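Local structure of DNA polymerase III, beta subunit (Eubacterium rectale, 3T0P) at residues L130-L135 with E227-T232; I139-F144 with F357-L362; R262-C267 with D327-I332. The protein probably forms a ring-shaped head-to-tail homodimer around DNA that tethers DNA polymerases and other proteins, giving them processivity. All blocks are in the same frame, centred on the assembly; numbering follows the deposited sequence. Where two conformers were deposited one is given.

Contact 1. Residues L130-L135 with E227-T232. With EDO (1,2-ethanediol), chain X.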
loop_
_atom_site.group_PDB
_atom_site.type_symbol
_atom_site.label_atom_id
_atom_site.label_comp_id
_atom_site.label_asym_id
_atom_site.label_seq_id
_atom_site.Cartn_x
_atom_site.Cartn_y
_atom_site.Cartn_z
ATOM N N LEU B 130 5.512 22.519 22.120
ATOM C CA LEU B 130 5.665 21.062 22.211
ATOM C C LEU B 130 6.633 20.633 21.131
ATOM O O LEU B 130 6.665 21.265 20.061
ATOM C CB LEU B 130 4.310 20.324 22.001
ATOM C CG LEU B 130 3.179 20.610 22.963
ATOM C CD1 LEU B 130 1.901 19.980 22.474
ATOM C CD2 LEU B 130 3.495 20.128 24.357
ATOM N N SER B 131 7.382 19.541 21.349
ATOM C CA SER B 131 8.213 19.037 20.249
ATOM C C SER B 131 7.278 18.439 19.217
ATOM O O SER B 131 6.137 18.095 19.545
ATOM C CB SER B 131 9.254 18.016 20.721
ATOM O OG SER B 131 8.713 16.786 21.180
ATOM N N GLN B 132 7.719 18.399 17.964
ATOM C CA GLN B 132 6.989 17.766 16.885
ATOM C C GLN B 132 6.672 16.315 17.297
ATOM O O GLN B 132 5.552 15.850 17.091
ATOM C CB GLN B 132 7.835 17.776 15.602
ATOM C CG GLN B 132 7.776 19.065 14.809
ATOM C CD GLN B 132 8.631 19.010 13.567
ATOM O OE1 GLN B 132 9.085 17.947 13.119
ATOM N NE2 GLN B 132 8.929 20.171 13.030
ATOM N N PHE B 133 7.657 15.635 17.928
ATOM C CA PHE B 133 7.545 14.262 18.408
ATOM C C PHE B 133 6.393 14.114 19.408
ATOM O O PHE B 133 5.546 13.245 19.236
ATOM C CB PHE B 133 8.859 13.818 19.072
ATOM C CG PHE B 133 8.784 12.420 19.633
ATOM C CD1 PHE B 133 8.895 11.310 18.797
ATOM C CD2 PHE B 133 8.580 12.208 20.990
ATOM C CE1 PHE B 133 8.790 10.015 19.312
ATOM C CE2 PHE B 133 8.490 10.910 21.506
ATOM C CZ PHE B 133 8.616 9.822 20.667
ATOM N N THR B 134 6.377 14.957 20.449
ATOM C CA THR B 134 5.361 14.915 21.499
ATOM C C THR B 134 3.962 15.105 20.896
ATOM O O THR B 134 3.057 14.351 21.241
ATOM C CB THR B 134 5.687 15.950 22.554
ATOM O OG1 THR B 134 6.947 15.620 23.134
ATOM C CG2 THR B 134 4.634 16.047 23.632
ATOM N N LEU B 135 3.801 16.071 19.972
ATOM C CA LEU B 135 2.493 16.339 19.394
ATOM C C LEU B 135 2.051 15.189 18.507
ATOM O O LEU B 135 0.892 14.785 18.561
ATOM C CB LEU B 135 2.488 17.677 18.607
ATOM C CG LEU B 135 1.169 18.036 17.894
ATOM C CD1 LEU B 135 -0.029 18.125 18.900
ATOM C CD2 LEU B 135 1.320 19.313 17.083
ATOM N N GLU B 227 2.195 26.266 14.458
ATOM C CA GLU B 227 3.289 26.746 13.608
ATOM C C GLU B 227 4.479 25.831 13.748
ATOM O O GLU B 227 4.854 25.485 14.854
ATOM C CB GLU B 227 3.737 28.171 13.930
ATOM C CG GLU B 227 2.649 29.181 14.190
ATOM C CD GLU B 227 3.281 30.552 14.281
ATOM O OE1 GLU B 227 4.229 30.714 15.081
ATOM O OE2 GLU B 227 2.933 31.414 13.445
ATOM N N PHE B 228 5.066 25.452 12.640
ATOM C CA PHE B 228 6.234 24.592 12.579
ATOM C C PHE B 228 6.879 24.800 11.230
ATOM O O PHE B 228 6.173 24.882 10.225
ATOM C CB PHE B 228 5.870 23.105 12.838
ATOM C CG PHE B 228 4.900 22.503 11.856
ATOM C CD1 PHE B 228 3.536 22.779 11.938
ATOM C CD2 PHE B 228 5.351 21.685 10.819
ATOM C CE1 PHE B 228 2.638 22.243 11.006
ATOM C CE2 PHE B 228 4.447 21.134 9.896
ATOM C CZ PHE B 228 3.095 21.407 10.002
ATOM N N GLU B 229 8.220 24.934 11.225
ATOM C CA GLU B 229 9.073 25.153 10.048
ATOM C C GLU B 229 8.535 26.373 9.280
ATOM O O GLU B 229 8.496 27.442 9.878
ATOM C CB GLU B 229 9.192 23.871 9.193
ATOM C CG GLU B 229 9.588 22.658 10.023
ATOM C CD GLU B 229 9.562 21.294 9.348
ATOM O OE1 GLU B 229 8.833 21.112 8.340
ATOM O OE2 GLU B 229 10.237 20.381 9.879
ATOM N N ASN B 230 8.035 26.227 8.044
ATOM C CA ASN B 230 7.514 27.383 7.299
ATOM C C ASN B 230 6.014 27.268 7.049
ATOM O O ASN B 230 5.489 27.881 6.110
ATOM C CB ASN B 230 8.272 27.536 5.970
ATOM C CG ASN B 230 9.616 28.184 6.158
ATOM O OD1 ASN B 230 9.723 29.403 6.391
ATOM N ND2 ASN B 230 10.659 27.359 6.140
ATOM N N THR B 231 5.328 26.506 7.925
ATOM C CA THR B 231 3.915 26.171 7.825
ATOM C C THR B 231 3.106 26.674 9.004
ATOM O O THR B 231 3.574 26.695 10.136
ATOM C CB THR B 231 3.807 24.638 7.703
ATOM O OG1 THR B 231 4.532 24.258 6.538
ATOM C CG2 THR B 231 2.377 24.133 7.563
ATOM N N THR B 232 1.872 27.081 8.706
ATOM C CA THR B 232 0.856 27.521 9.656
ATOM C C THR B 232 -0.396 26.715 9.370
ATOM O O THR B 232 -0.867 26.656 8.236
ATOM C CB THR B 232 0.620 29.034 9.575
ATOM O OG1 THR B 232 1.865 29.694 9.764
ATOM C CG2 THR B 232 -0.337 29.529 10.641
HETATM C C1 EDO X . 4.587 31.512 7.933
HETATM O O1 EDO X . 4.662 30.143 8.369
HETATM C C2 EDO X . 3.218 31.819 7.329
HETATM O O2 EDO X . 2.777 30.722 6.519
#

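Contact 2. Residues I139-F144 with F357-L362. With EDO (1,2-ethanediol), chain C.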
loop_
_atom_site.group_PDB
_atom_site.type_symbol
_atom_site.label_atom_id
_atom_site.label_comp_id
_atom_site.label_asym_id
_atom_site.label_seq_id
_atom_site.Cartn_x
_atom_site.Cartn_y
_atom_site.Cartn_z
ATOM N N ILE B 139 -1.161 12.478 19.473
ATOM C CA ILE B 139 -2.286 12.286 18.553
ATOM C C ILE B 139 -2.376 10.772 18.244
ATOM O O ILE B 139 -3.464 10.198 18.271
ATOM C CB ILE B 139 -2.127 13.137 17.250
ATOM C CG1 ILE B 139 -2.211 14.657 17.528
ATOM C CG2 ILE B 139 -3.132 12.710 16.167
ATOM C CD1 ILE B 139 -1.640 15.571 16.295
ATOM N N ARG B 140 -1.234 10.132 17.958
ATOM C CA ARG B 140 -1.229 8.699 17.635
ATOM C C ARG B 140 -1.832 7.882 18.810
ATOM O O ARG B 140 -2.619 6.969 18.588
ATOM C CB ARG B 140 0.191 8.220 17.317
ATOM C CG ARG B 140 0.271 6.796 16.758
ATOM C CD ARG B 140 1.708 6.371 16.470
ATOM N NE ARG B 140 2.539 6.352 17.674
ATOM C CZ ARG B 140 2.658 5.305 18.490
ATOM N NH1 ARG B 140 2.016 4.167 18.226
ATOM N NH2 ARG B 140 3.436 5.378 19.561
ATOM N N GLN B 141 -1.520 8.294 20.029
ATOM C CA GLN B 141 -1.912 7.662 21.284
ATOM C C GLN B 141 -3.367 7.891 21.681
ATOM O O GLN B 141 -3.813 7.267 22.657
ATOM C CB GLN B 141 -1.008 8.162 22.411
ATOM C CG GLN B 141 0.400 7.589 22.333
ATOM C CD GLN B 141 1.371 8.339 23.201
ATOM O OE1 GLN B 141 1.106 9.443 23.705
ATOM N NE2 GLN B 141 2.531 7.755 23.396
ATOM N N THR B 142 -4.118 8.740 20.934
ATOM C CA THR B 142 -5.504 9.054 21.295
ATOM C C THR B 142 -6.491 9.126 20.127
ATOM O O THR B 142 -7.689 8.952 20.354
ATOM C CB THR B 142 -5.582 10.428 22.040
ATOM O OG1 THR B 142 -5.047 11.450 21.198
ATOM C CG2 THR B 142 -4.855 10.437 23.358
ATOM N N ILE B 143 -6.036 9.470 18.925
ATOM C CA ILE B 143 -6.910 9.718 17.762
ATOM C C ILE B 143 -7.837 8.545 17.378
ATOM O O ILE B 143 -8.932 8.788 16.861
ATOM C CB ILE B 143 -6.108 10.221 16.526
ATOM C CG1 ILE B 143 -6.977 11.102 15.594
ATOM C CG2 ILE B 143 -5.405 9.083 15.751
ATOM C CD1 ILE B 143 -7.473 12.360 16.200
ATOM N N PHE B 144 -7.423 7.300 17.644
ATOM C CA PHE B 144 -8.180 6.112 17.271
ATOM C C PHE B 144 -9.535 5.999 17.974
ATOM O O PHE B 144 -10.359 5.218 17.509
ATOM C CB PHE B 144 -7.351 4.855 17.566
ATOM C CG PHE B 144 -7.048 4.654 19.025
ATOM C CD1 PHE B 144 -7.986 4.079 19.873
ATOM C CD2 PHE B 144 -5.837 5.069 19.563
ATOM C CE1 PHE B 144 -7.727 3.931 21.235
ATOM C CE2 PHE B 144 -5.584 4.926 20.928
ATOM C CZ PHE B 144 -6.517 4.329 21.746
ATOM N N PHE B 357 -0.838 7.807 31.170
ATOM C CA PHE B 357 -2.058 7.519 30.412
ATOM C C PHE B 357 -3.113 6.782 31.208
ATOM O O PHE B 357 -2.817 6.155 32.231
ATOM C CB PHE B 357 -1.724 6.679 29.152
ATOM C CG PHE B 357 -1.131 5.305 29.406
ATOM C CD1 PHE B 357 -1.933 4.248 29.851
ATOM C CD2 PHE B 357 0.217 5.058 29.176
ATOM C CE1 PHE B 357 -1.386 2.980 30.097
ATOM C CE2 PHE B 357 0.759 3.785 29.395
ATOM C CZ PHE B 357 -0.046 2.751 29.857
ATOM N N ILE B 358 -4.348 6.833 30.691
ATOM C CA ILE B 358 -5.512 6.070 31.166
ATOM C C ILE B 358 -6.332 5.685 29.956
ATOM O O ILE B 358 -6.794 6.563 29.231
ATOM C CB ILE B 358 -6.421 6.747 32.225
ATOM C CG1 ILE B 358 -5.644 7.345 33.406
ATOM C CG2 ILE B 358 -7.477 5.719 32.715
ATOM C CD1 ILE B 358 -6.532 8.253 34.387
ATOM N N TYR B 359 -6.466 4.390 29.706
ATOM C CA TYR B 359 -7.326 3.881 28.644
ATOM C C TYR B 359 -8.493 3.171 29.334
ATOM O O TYR B 359 -8.287 2.215 30.088
ATOM C CB TYR B 359 -6.580 2.986 27.638
ATOM C CG TYR B 359 -5.544 3.751 26.851
ATOM C CD1 TYR B 359 -5.896 4.493 25.731
ATOM C CD2 TYR B 359 -4.211 3.771 27.253
ATOM C CE1 TYR B 359 -4.955 5.254 25.042
ATOM C CE2 TYR B 359 -3.259 4.510 26.560
ATOM C CZ TYR B 359 -3.640 5.273 25.472
ATOM O OH TYR B 359 -2.690 6.007 24.793
ATOM N N LEU B 360 -9.691 3.741 29.200
ATOM C CA LEU B 360 -10.927 3.191 29.784
ATOM C C LEU B 360 -11.656 2.471 28.670
ATOM O O LEU B 360 -11.840 3.050 27.617
ATOM C CB LEU B 360 -11.787 4.320 30.387
ATOM C CG LEU B 360 -13.112 3.965 31.083
ATOM C CD1 LEU B 360 -13.573 5.111 31.935
ATOM C CD2 LEU B 360 -14.250 3.667 30.074
ATOM N N ILE B 361 -12.020 1.216 28.865
ATOM C CA ILE B 361 -12.742 0.447 27.853
ATOM C C ILE B 361 -13.982 -0.121 28.525
ATOM O O ILE B 361 -13.861 -0.717 29.579
ATOM C CB ILE B 361 -11.831 -0.666 27.209
ATOM C CG1 ILE B 361 -10.581 -0.063 26.519
ATOM C CG2 ILE B 361 -12.619 -1.543 26.234
ATOM C CD1 ILE B 361 -9.370 -0.983 26.478
ATOM N N LEU B 362 -15.160 0.065 27.932
ATOM C CA LEU B 362 -16.376 -0.516 28.481
ATOM C C LEU B 362 -16.460 -1.965 28.038
ATOM O O LEU B 362 -16.224 -2.264 26.873
ATOM C CB LEU B 362 -17.666 0.231 28.079
ATOM C CG LEU B 362 -17.884 1.654 28.591
ATOM C CD1 LEU B 362 -19.200 2.221 28.049
ATOM C CD2 LEU B 362 -17.890 1.720 30.102
HETATM C C1 EDO C . -1.456 1.989 14.549
HETATM O O1 EDO C . -0.524 0.911 14.377
HETATM C C2 EDO C . -1.216 2.711 15.876
HETATM O O2 EDO C . 0.147 3.156 15.979
#

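Contact 3. Residues R262-C267 with D327-I332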
loop_
_atom_site.group_PDB
_atom_site.type_symbol
_atom_site.label_atom_id
_atom_site.label_comp_id
_atom_site.label_asym_id
_atom_site.label_seq_id
_atom_site.Cartn_x
_atom_site.Cartn_y
_atom_site.Cartn_z
ATOM N N ARG B 262 2.938 -6.960 25.138
ATOM C CA ARG B 262 3.094 -7.640 23.840
ATOM C C ARG B 262 2.341 -8.976 23.804
ATOM O O ARG B 262 1.685 -9.253 22.800
ATOM C CB ARG B 262 4.595 -7.849 23.500
ATOM C CG ARG B 262 4.956 -8.574 22.167
ATOM C CD ARG B 262 4.396 -7.937 20.899
ATOM N NE ARG B 262 4.603 -6.486 20.845
ATOM C CZ ARG B 262 4.113 -5.690 19.900
ATOM N NH1 ARG B 262 3.399 -6.196 18.898
ATOM N NH2 ARG B 262 4.328 -4.383 19.950
ATOM N N GLU B 263 2.401 -9.792 24.880
ATOM C CA GLU B 263 1.681 -11.073 24.900
ATOM C C GLU B 263 0.164 -10.860 24.816
ATOM O O GLU B 263 -0.504 -11.613 24.107
ATOM C CB GLU B 263 1.999 -11.904 26.144
ATOM C CG GLU B 263 3.375 -12.547 26.163
ATOM C CD GLU B 263 3.732 -13.247 27.468
ATOM O OE1 GLU B 263 2.807 -13.723 28.168
ATOM O OE2 GLU B 263 4.940 -13.315 27.796
ATOM N N LEU B 264 -0.374 -9.848 25.538
ATOM C CA LEU B 264 -1.803 -9.559 25.514
ATOM C C LEU B 264 -2.211 -9.085 24.101
ATOM O O LEU B 264 -3.148 -9.632 23.502
ATOM C CB LEU B 264 -2.199 -8.523 26.601
ATOM C CG LEU B 264 -3.713 -8.230 26.689
ATOM C CD1 LEU B 264 -4.529 -9.517 26.926
ATOM C CD2 LEU B 264 -4.013 -7.193 27.774
ATOM N N LEU B 265 -1.475 -8.123 23.557
ATOM C CA LEU B 265 -1.702 -7.611 22.198
ATOM C C LEU B 265 -1.657 -8.747 21.159
ATOM O O LEU B 265 -2.605 -8.877 20.358
ATOM C CB LEU B 265 -0.664 -6.509 21.841
ATOM C CG LEU B 265 -0.722 -5.938 20.404
ATOM C CD1 LEU B 265 -2.166 -5.467 20.033
ATOM C CD2 LEU B 265 0.276 -4.816 20.232
ATOM N N ASP B 266 -0.607 -9.587 21.191
ATOM C CA ASP B 266 -0.516 -10.696 20.193
ATOM C C ASP B 266 -1.677 -11.693 20.298
ATOM O O ASP B 266 -2.169 -12.176 19.279
ATOM C CB ASP B 266 0.810 -11.437 20.312
ATOM C CG ASP B 266 1.992 -10.628 19.790
ATOM O OD1 ASP B 266 1.759 -9.515 19.216
ATOM O OD2 ASP B 266 3.154 -11.077 19.985
ATOM N N CYS B 267 -2.140 -11.962 21.519
ATOM C CA CYS B 267 -3.217 -12.894 21.713
ATOM C C CYS B 267 -4.558 -12.346 21.201
ATOM O O CYS B 267 -5.308 -13.077 20.570
ATOM C CB CYS B 267 -3.323 -13.279 23.180
ATOM S SG CYS B 267 -4.872 -14.117 23.569
ATOM N N ASP B 327 -6.448 -1.397 19.665
ATOM C CA ASP B 327 -6.173 0.042 19.432
ATOM C C ASP B 327 -5.345 0.647 20.552
ATOM O O ASP B 327 -4.358 1.302 20.258
ATOM C CB ASP B 327 -7.469 0.858 19.311
ATOM C CG ASP B 327 -8.304 0.636 18.083
ATOM O OD1 ASP B 327 -7.838 -0.098 17.166
ATOM O OD2 ASP B 327 -9.446 1.174 18.037
ATOM N N ALA B 328 -5.711 0.375 21.840
ATOM C CA ALA B 328 -4.983 0.947 22.967
ATOM C C ALA B 328 -3.626 0.288 23.164
ATOM O O ALA B 328 -2.657 0.994 23.397
ATOM C CB ALA B 328 -5.810 0.846 24.252
ATOM N N LEU B 329 -3.540 -1.047 23.083
ATOM C CA LEU B 329 -2.272 -1.746 23.298
ATOM C C LEU B 329 -1.244 -1.393 22.220
ATOM O O LEU B 329 -0.072 -1.283 22.558
ATOM C CB LEU B 329 -2.459 -3.256 23.415
ATOM C CG LEU B 329 -3.233 -3.741 24.636
ATOM C CD1 LEU B 329 -3.647 -5.203 24.475
ATOM C CD2 LEU B 329 -2.456 -3.509 25.933
ATOM N N ARG B 330 -1.667 -1.162 20.969
ATOM C CA ARG B 330 -0.789 -0.735 19.853
ATOM C C ARG B 330 -0.056 0.585 20.126
ATOM O O ARG B 330 0.967 0.871 19.500
ATOM C CB ARG B 330 -1.599 -0.543 18.568
ATOM C CG ARG B 330 -1.796 -1.826 17.785
ATOM C CD ARG B 330 -2.480 -1.530 16.477
ATOM N NE ARG B 330 -2.793 -2.753 15.749
ATOM C CZ ARG B 330 -3.740 -2.847 14.827
ATOM N NH1 ARG B 330 -4.483 -1.787 14.516
ATOM N NH2 ARG B 330 -3.967 -4.003 14.217
ATOM N N VAL B 331 -0.593 1.417 21.042
ATOM C CA VAL B 331 -0.002 2.742 21.297
ATOM C C VAL B 331 0.609 2.824 22.678
ATOM O O VAL B 331 0.991 3.916 23.098
ATOM C CB VAL B 331 -0.996 3.897 21.027
ATOM C CG1 VAL B 331 -1.465 3.855 19.575
ATOM C CG2 VAL B 331 -2.185 3.872 21.983
ATOM N N ILE B 332 0.747 1.666 23.367
ATOM C CA ILE B 332 1.378 1.599 24.685
ATOM C C ILE B 332 2.753 0.997 24.482
ATOM O O ILE B 332 2.870 -0.130 23.990
ATOM C CB ILE B 332 0.521 0.838 25.746
ATOM C CG1 ILE B 332 -0.790 1.601 26.029
ATOM C CG2 ILE B 332 1.318 0.596 27.022
ATOM C CD1 ILE B 332 -1.877 0.759 26.789
#

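Contact 1. Residues L130-L135 with E227-T232
The amide NE2 of Gln132 comes to the carboxylate OE2 of Glu229, the two side chains crossing at about a right angle with the planes of their flat groups 72° apart. Gln132 has CG anti to its carbonyl carbon (chi1 -83°) and an extended chain beyond; the extended chain of Glu229 brings its carboxylate nearer than its CB direction suggests. The bond from Gln132 NE2 to Glu229 OE2 is nearly straight (N-H...O 159°), but at 3.4 Å it is weak. Gln132 OE1 accepts from Gly209 N, which helps fix the amide's rotation. Glu229 is the second residue of a type II' turn, Phe228 to Thr231, that closes the beta hairpin of strands 223-228 and 231-236 in the central domain of this sliding clamp. Gln132 belongs to the first turn of helix 132-140; Ser131 stands at the N-cap position, and its OG shares a hydrogen bond with Thr134 OG1 at 2.9 Å, with either as donor. Phe228 CB also comes within 4.2 Å of Gln132 NE2, while Thr231 CB covers one face of the Phe228 ring, offset toward the rim. Glu213 lies close to Glu229 OE2, a like charge that the donated Gln132 N-H may partly offset.

Contact 2. Residues I139-F144 with F357-L362
The long antiparallel sheet that runs from the central domain into the C-terminal domain, through the pairing of strand 176-184 with strand 357-361, carries this contact: Tyr359, on the C-terminal-domain strand, reaches the chain at the C-terminal end of helix 132-140. Its hydroxyl OH donates to the backbone oxygen Gln141 O at 2.7 Å. The C=O...O angle of 135° and a position in the carbonyl plane place the donor on a lone pair, and that oxygen in turn lies in the plane of the Tyr359 ring, at its edge. The same hydroxyl is hydrogen-bonded to Arg180 NE, so two partners hold the buried polar tip in place. Gln141 CB packs against Tyr359 OH at 3.6 Å. Phe144 supplies the apolar part: its CZ lies 3.8 Å from Tyr359 CE1, which sits at the edge of the Phe144 ring near its plane. The ring planes are about 27° apart, but the rings do not overlap face on face. CG of Phe144 stands between backbone N and carbonyl carbon (chi1 64°), a rotamer that carries the ring toward Tyr359. Around them, Phe144 and Tyr359 both touch Ser178 of strand 176-184, Phe144 and Tyr359 also meet Asp327 and Ala328 of helix 322-329 respectively, and Ile143 packs on Leu200 of helix 197-206.

Contact 3. Residues R262-C267 with D327-I332
Asp327 OD2 is gripped by two cations, Arg176 NH1 and Lys323 NZ; the CB of Asp327 points away from residues 262-267, but two residues further on, Leu329 turns toward them and meets Leu264 and Leu265. The approach is close, with Leu265 CA and Leu329 CA only 6.0 Å apart, and it is apolar in character. Leu329 CD1 does much of the touching: it lies 3.8 Å from Leu264 CG, and the same methyl comes within 3.8 Å of the backbone atom Leu265 N, so it rests against the helix backbone at Leu265. Leu329 has CG anti to its carbonyl carbon (chi1 -66°), with chi2 166° setting CD1 against Leu264 CG and Leu265 N. Leu264 crosses it at about a right angle, whereas Leu265 runs past it in the opposite direction, bringing Leu265 CB within 4.0 Å of Leu329 CB. At the margin, Leu265 CD2 approaches the backbone nitrogen Arg330 N at 4.2 Å. Both segments lie in the C-terminal domain, and the type I turn from Leu329 to Ile332 leads the chain away from the pair. Leu264 continues the apolar packing onto Ile307 of strand 302-308 and onto Met292 and Leu294 of strand 291-297, while Ile332 rests on Phe357 and Tyr359 of strand 357-361, and Val331 on Tyr359.

How the contacts relate
From the N terminus the chain first meets contact 1, whose loop opens at 130-135 and closes at 227-232 after 91 intervening residues, all inside the central domain. Contact 2 opens at 139-144, on the same helix 132-140, before that loop has closed, and ends only at 357-362; the two therefore cross. Contact 3, joining 262-267 to 327-332, follows contact 1 in series and is nested within the loop of contact 2. Contacts 2 and 3 also touch in space, Arg140 O lying 3.5 Å from Val331 CG1, whereas contact 1 is about 10 Å from contact 3 at the nearest atoms. Contact 2 thus links the central domain to the C-terminal domain that contact 3 packs internally.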